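Local coordinates for N-acetyltransferase (PDB 3I3G), which probably transfers an acetyl group from acetyl-CoA to D-glucosamine 6-phosphate, an early step toward UDP-N-acetylglucosamine, at residues A[69-72]-A[73-76]. Residues are numbered along the deposited sequence; the frame is centred on the assembly and turned at random.
Unlike the reference sequence in segment 73-76: Arg76 (reference Gly).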
loop_
_atom_site.group_PDB
_atom_site.type_symbol
_atom_site.label_atom_id
_atom_site.label_comp_id
_atom_site.label_asym_id
_atom_site.label_seq_id
_atom_site.Cartn_x
_atom_site.Cartn_y
_atom_site.Cartn_z
ATOM N N PHE A 69 -5.451 -2.629 -20.064
ATOM C CA PHE A 69 -5.696 -2.388 -21.475
ATOM C C PHE A 69 -5.744 -3.729 -22.185
ATOM O O PHE A 69 -4.850 -4.560 -22.020
ATOM C CB PHE A 69 -4.612 -1.500 -22.084
ATOM C CG PHE A 69 -4.940 -0.036 -22.046
ATOM C CD1 PHE A 69 -5.921 0.485 -22.873
ATOM C CD2 PHE A 69 -4.268 0.818 -21.189
ATOM C CE1 PHE A 69 -6.228 1.832 -22.843
ATOM C CE2 PHE A 69 -4.570 2.165 -21.157
ATOM C CZ PHE A 69 -5.552 2.672 -21.984
ATOM N N CYS A 70 -6.796 -3.939 -22.968
ATOM C CA CYS A 70 -6.983 -5.202 -23.664
ATOM C C CYS A 70 -7.138 -4.990 -25.164
ATOM O O CYS A 70 -7.896 -4.126 -25.605
ATOM C CB CYS A 70 -8.208 -5.936 -23.109
ATOM S SG CYS A 70 -8.687 -7.432 -24.016
ATOM N N HIS A 71 -6.401 -5.773 -25.943
ATOM C CA HIS A 71 -6.616 -5.826 -27.379
ATOM C C HIS A 71 -7.861 -6.671 -27.625
ATOM O O HIS A 71 -7.791 -7.898 -27.683
ATOM C CB HIS A 71 -5.401 -6.429 -28.083
ATOM C CG HIS A 71 -5.510 -6.435 -29.576
ATOM N ND1 HIS A 71 -5.693 -7.590 -30.305
ATOM C CD2 HIS A 71 -5.473 -5.423 -30.476
ATOM C CE1 HIS A 71 -5.757 -7.291 -31.591
ATOM N NE2 HIS A 71 -5.627 -5.983 -31.721
ATOM N N GLN A 72 -9.003 -6.003 -27.753
ATOM C CA GLN A 72 -10.297 -6.682 -27.809
ATOM C C GLN A 72 -10.365 -7.879 -28.756
ATOM O O GLN A 72 -10.887 -8.931 -28.388
ATOM C CB GLN A 72 -11.417 -5.692 -28.138
ATOM C CG GLN A 72 -12.224 -5.252 -26.930
ATOM C CD GLN A 72 -13.586 -4.712 -27.315
ATOM O OE1 GLN A 72 -14.607 -5.097 -26.739
ATOM N NE2 GLN A 72 -13.613 -3.825 -28.302
ATOM N N PRO A 73 -9.850 -7.720 -29.983
ATOM C CA PRO A 73 -9.952 -8.779 -30.984
ATOM C C PRO A 73 -9.418 -10.124 -30.493
ATOM O O PRO A 73 -10.004 -11.165 -30.790
ATOM C CB PRO A 73 -9.094 -8.253 -32.139
ATOM C CG PRO A 73 -9.131 -6.771 -31.987
ATOM C CD PRO A 73 -9.175 -6.520 -30.506
ATOM N N THR A 74 -8.318 -10.099 -29.748
ATOM C CA THR A 74 -7.687 -11.329 -29.277
ATOM C C THR A 74 -7.790 -11.480 -27.762
ATOM O O THR A 74 -7.588 -12.568 -27.225
ATOM C CB THR A 74 -6.201 -11.386 -29.670
ATOM O OG1 THR A 74 -5.507 -10.281 -29.077
ATOM C CG2 THR A 74 -6.044 -11.332 -31.182
ATOM N N GLY A 75 -8.095 -10.381 -27.081
ATOM C CA GLY A 75 -8.200 -10.383 -25.628
ATOM C C GLY A 75 -6.854 -10.313 -24.929
ATOM O O GLY A 75 -6.771 -10.482 -23.712
ATOM N N ARG A 76 -5.794 -10.063 -25.690
ATOM C CA ARG A 76 -4.460 -10.000 -25.104
ATOM C C ARG A 76 -4.315 -8.781 -24.198
ATOM O O ARG A 76 -4.660 -7.663 -24.582
ATOM C CB ARG A 76 -3.375 -9.997 -26.186
ATOM C CG ARG A 76 -2.010 -10.434 -25.670
ATOM C CD ARG A 76 -0.992 -10.566 -26.792
ATOM N NE ARG A 76 -0.519 -9.268 -27.258
ATOM C CZ ARG A 76 0.519 -8.623 -26.737
ATOM N NH1 ARG A 76 1.195 -9.155 -25.728
ATOM N NH2 ARG A 76 0.882 -7.445 -27.223
#
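His71 meets Pro73, Thr74, Gly75 and Arg76 where strand 65-71 turns back into strand 76-86, a beta hairpin at the surface of the GNAT fold. Backbone bonds close the turn. His71 N donates to Arg76 O at 2.9 Å and nearly straight (166°). His71 O is gripped by two amides, Gly75 N at 2.6 Å and Thr74 N at 3.1 Å. Because Gly75 and Arg76 both face His71, the geometry fits a G1 beta bulge, with Gly75 at the positive phi (80°) that favours glycine.

The imidazole of His71 is contacted on one face by Pro73 and at its ND1 edge by Thr74. Pro73 CD lies over the ring centre of His71, 3.6 Å from the centroid, as a CH-pi contact, and Pro73 CG reaches His71 CE1 at 3.4 Å; the two side chains cross at about a right angle. At the edge, His71 ND1 and Thr74 OG1 are hydrogen-bonded at 3.0 Å, nearly in a straight line. With CG anti to the backbone N (chi1 -176°), the histidine ring is turned beside its own carbonyl carbon, on the side where the proline lies. Thr74 OG1 also takes a weak bond from Arg76 N.

Cys70 SG packs against Gly75 CA at 3.4 Å. The Arg76 guanidinium leaves the hairpin for a salt bridge with Asp105. Proline against one face and the hydroxyl at ND1 should together restrict ring rotation, so that the His71 side chain holds the end of strand 65-71 to the turn while its backbone N-H pairs it with Arg76.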